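Local coordinates for protein lipid II:glycine glycyltransferase (Staphylococcus aureus, PDB 6SNR) that probably adds the first glycine of the pentaglycine cross-bridge to the lysine of lipid II, taking it from glycyl-tRNA, during peptidoglycan synthesis, at residues A[12-15]-A[16-20]; A[80-83]-A[84-87]. All coordinates share one frame; numbering follows the deposited sequence.

Interaction 1: residues A[12-15]-A[16-20]; sequences DAFV and KSHPN
Ala13 O is gripped twice by Ser17, at 3.0 Å by the backbone N and again at 3.0 Å by the hydroxyl OG. The two donors reach the carbonyl from opposite faces of its plane, and OG can fold back to it because it stands between the backbone N and the carbonyl carbon (chi1 59°). One residue earlier, Lys16 N donates to Asp12 O at 2.9 Å, and the first carbons of the lysine chain run past the same oxygen, CG at 3.2 Å from Asp12 O. The rest of that chain is extended and carries NZ to a salt bridge with Asp225, while the Asp12 carboxylate bonds to Thr27; the two side chains therefore serve different partners. At the last turn the bonding slackens: His18 N makes weak bonds to both Phe14 O and Val15 O. Farther out, the Phe14 and His18 side chains lie side by side and point the same way, each with CG anti to its own N (chi1 -176° for Phe14). Their rings meet obliquely, CZ of Phe14 lying 3.7 Å from His18 ND1, and both touch Val77 of strand 68-78. Val15, buried, packs on Val54 of strand 50-61. His18 is the first residue to leave helical geometry, so this is the C-terminal turn of helix 8-17, laid against the mixed sheet that contains strands 50-61 and 68-78 in a FemABX-family fold.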
# COMPACT_ATOMS: atom_id res chain seq x y z
N ASP A 12 14.63 -12.18 -7.86
CA ASP A 12 13.32 -11.56 -7.69
C ASP A 12 12.21 -12.64 -7.63
O ASP A 12 11.29 -12.59 -6.82
CB ASP A 12 13.04 -10.53 -8.78
CG ASP A 12 13.88 -9.27 -8.65
OD1 ASP A 12 14.41 -9.07 -7.50
OD2 ASP A 12 14.01 -8.52 -9.64
N ALA A 13 12.31 -13.66 -8.48
CA ALA A 13 11.35 -14.77 -8.42
C ALA A 13 11.33 -15.47 -7.07
O ALA A 13 10.27 -15.74 -6.47
CB ALA A 13 11.60 -15.74 -9.58
N PHE A 14 12.53 -15.74 -6.55
CA PHE A 14 12.68 -16.38 -5.27
C PHE A 14 12.10 -15.51 -4.17
O PHE A 14 11.36 -16.03 -3.30
CB PHE A 14 14.16 -16.67 -4.99
CG PHE A 14 14.38 -17.43 -3.71
CD1 PHE A 14 14.53 -16.80 -2.51
CD2 PHE A 14 14.41 -18.82 -3.72
CE1 PHE A 14 14.73 -17.53 -1.33
CE2 PHE A 14 14.60 -19.54 -2.57
CZ PHE A 14 14.76 -18.89 -1.36
N VAL A 15 12.42 -14.21 -4.16
CA VAL A 15 11.85 -13.28 -3.16
C VAL A 15 10.31 -13.23 -3.21
O VAL A 15 9.64 -13.29 -2.19
CB VAL A 15 12.42 -11.85 -3.34
CG1 VAL A 15 11.76 -10.83 -2.40
CG2 VAL A 15 13.96 -11.85 -3.15
N LYS A 16 9.79 -13.21 -4.42
CA LYS A 16 8.35 -13.07 -4.62
C LYS A 16 7.62 -14.30 -4.12
O LYS A 16 6.51 -14.16 -3.59
CB LYS A 16 8.04 -12.75 -6.08
CG LYS A 16 8.40 -11.32 -6.47
CD LYS A 16 8.24 -11.02 -7.95
CE LYS A 16 8.28 -9.56 -8.31
NZ LYS A 16 7.88 -9.26 -9.73
N SER A 17 8.21 -15.49 -4.24
CA SER A 17 7.56 -16.73 -3.76
C SER A 17 7.92 -17.21 -2.34
O SER A 17 7.32 -18.16 -1.81
CB SER A 17 7.85 -17.87 -4.74
OG SER A 17 9.21 -18.11 -4.91
N HIS A 18 8.88 -16.54 -1.70
CA HIS A 18 9.25 -16.97 -0.36
C HIS A 18 8.33 -16.32 0.69
O HIS A 18 8.07 -15.12 0.61
CB HIS A 18 10.70 -16.61 -0.08
CG HIS A 18 11.24 -17.29 1.11
ND1 HIS A 18 12.05 -18.40 1.06
CD2 HIS A 18 11.04 -17.05 2.42
CE1 HIS A 18 12.36 -18.78 2.28
NE2 HIS A 18 11.75 -17.98 3.13
N PRO A 19 7.92 -17.08 1.71
CA PRO A 19 7.09 -16.47 2.76
C PRO A 19 7.69 -15.21 3.41
O PRO A 19 6.94 -14.36 3.91
CB PRO A 19 6.96 -17.60 3.78
CG PRO A 19 7.03 -18.81 2.98
CD PRO A 19 8.05 -18.54 1.92
N ASN A 20 9.03 -15.17 3.49
CA ASN A 20 9.76 -14.03 4.05
C ASN A 20 10.33 -13.05 3.03
O ASN A 20 11.17 -12.22 3.38
CB ASN A 20 10.86 -14.51 4.99
CG ASN A 20 10.31 -15.24 6.21
OD1 ASN A 20 9.19 -14.97 6.67
ND2 ASN A 20 11.13 -16.10 6.80

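Interaction 2: residues A[80-83]-A[84-87]; sequences YSNK and EALN
Asn82 and Ala85 form the tight part of this contact: OD1 of Asn82 accepts from Ala85 N at 3.0 Å, and the amide carbon CG of Asn82 lies 3.5 Å from Ala85 CB. The N-H points fairly straight at OD1 (163°), yet the donor sits well above the plane of the amide. With CG anti to the backbone N (chi1 -174°), the asparagine head lies back over the first helical turn, while its ND2 is held by Gln52. The backbone continues the grip, Leu86 N reaching Asn82 O and Asn87 N reaching Lys83 O, both at 2.9 Å and nearly straight. On the buried flank, Leu86 crosses Tyr80 at about a right angle and sets its CD1 3.8 Å from Tyr80 CE2; the tyrosine hydroxyl bonds to Phe76 O, which ties the far end of the ring to strand 68-78. The solvent side is looser. Lys83 and Glu84 are exposed, and Glu84 nears the cap with its CB, 4.0 Å from Asn82 OD1, while its carboxylate end leads away. An asparagine N-cap thus starts helix 83-99 after the short loop that follows strand 68-78, at the head of the helix that links this strand to its parallel neighbour 102-107 in a beta-alpha-beta crossover.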
# COMPACT_ATOMS: atom_id res chain seq x y z
N TYR A 80 14.12 -18.86 8.70
CA TYR A 80 14.99 -18.58 9.87
C TYR A 80 15.13 -19.83 10.76
O TYR A 80 16.00 -19.84 11.63
CB TYR A 80 14.54 -17.33 10.66
CG TYR A 80 14.95 -16.07 9.93
CD1 TYR A 80 14.22 -15.59 8.84
CD2 TYR A 80 16.14 -15.40 10.26
CE1 TYR A 80 14.65 -14.48 8.11
CE2 TYR A 80 16.57 -14.31 9.55
CZ TYR A 80 15.83 -13.83 8.47
OH TYR A 80 16.32 -12.77 7.78
N SER A 81 14.33 -20.86 10.49
CA SER A 81 14.57 -22.18 11.07
C SER A 81 15.58 -23.06 10.31
O SER A 81 15.94 -24.14 10.80
CB SER A 81 13.26 -22.94 11.20
OG SER A 81 12.30 -22.15 11.88
N ASN A 82 16.05 -22.61 9.14
CA ASN A 82 17.07 -23.33 8.38
C ASN A 82 18.43 -22.79 8.81
O ASN A 82 18.95 -21.82 8.24
CB ASN A 82 16.81 -23.13 6.89
CG ASN A 82 17.73 -23.94 6.01
OD1 ASN A 82 18.83 -24.31 6.42
ND2 ASN A 82 17.30 -24.17 4.75
N LYS A 83 19.02 -23.40 9.84
CA LYS A 83 20.27 -22.93 10.38
C LYS A 83 21.43 -22.91 9.37
O LYS A 83 22.25 -21.98 9.39
CB LYS A 83 20.71 -23.80 11.58
CG LYS A 83 19.81 -23.68 12.81
CD LYS A 83 20.45 -24.41 13.98
CE LYS A 83 19.63 -24.28 15.25
NZ LYS A 83 18.33 -24.99 15.17
N GLU A 84 21.49 -23.93 8.50
CA GLU A 84 22.59 -24.02 7.55
C GLU A 84 22.52 -22.90 6.53
O GLU A 84 23.52 -22.31 6.21
CB GLU A 84 22.65 -25.39 6.87
CG GLU A 84 23.09 -26.51 7.80
CD GLU A 84 24.60 -26.64 7.95
OE1 GLU A 84 25.34 -25.64 7.73
OE2 GLU A 84 25.05 -27.75 8.31
N ALA A 85 21.33 -22.61 6.04
CA ALA A 85 21.17 -21.54 5.05
C ALA A 85 21.39 -20.19 5.71
O ALA A 85 22.02 -19.29 5.13
CB ALA A 85 19.77 -21.60 4.44
N LEU A 86 20.82 -19.99 6.89
CA LEU A 86 21.05 -18.72 7.61
C LEU A 86 22.54 -18.46 7.85
O LEU A 86 23.03 -17.36 7.56
CB LEU A 86 20.28 -18.70 8.93
CG LEU A 86 20.35 -17.45 9.79
CD1 LEU A 86 19.79 -16.21 9.09
CD2 LEU A 86 19.58 -17.74 11.08
N ASN A 87 23.27 -19.47 8.39
CA ASN A 87 24.71 -19.27 8.60
C ASN A 87 25.48 -18.96 7.33
O ASN A 87 26.40 -18.14 7.30
CB ASN A 87 25.31 -20.54 9.26
CG ASN A 87 26.82 -20.49 9.42
OD1 ASN A 87 27.54 -21.27 8.75
ND2 ASN A 87 27.32 -19.59 10.27

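Interaction 1 closes a helix and interaction 2 opens one; their centres lie about 16 Å apart on the same side of the chain's centre. They touch where Asn20 ND2 packs 3.7 Å from Tyr80 CD1, and that same nitrogen bonds to Val78 O at the end of strand 68-78. This strand joins the two: its Val77 meets Phe14 and His18 of 12-15 and 16-20, whereas Val78 and Phe76 receive Ala85 and Leu86 of 84-87. Strand 50-61 is shared as well: Val54 touches Val15, and Gln52 OE1 accepts from ND2 of the cap residue Asn82. Both contacts thus pack helix ends on one seven-stranded sheet.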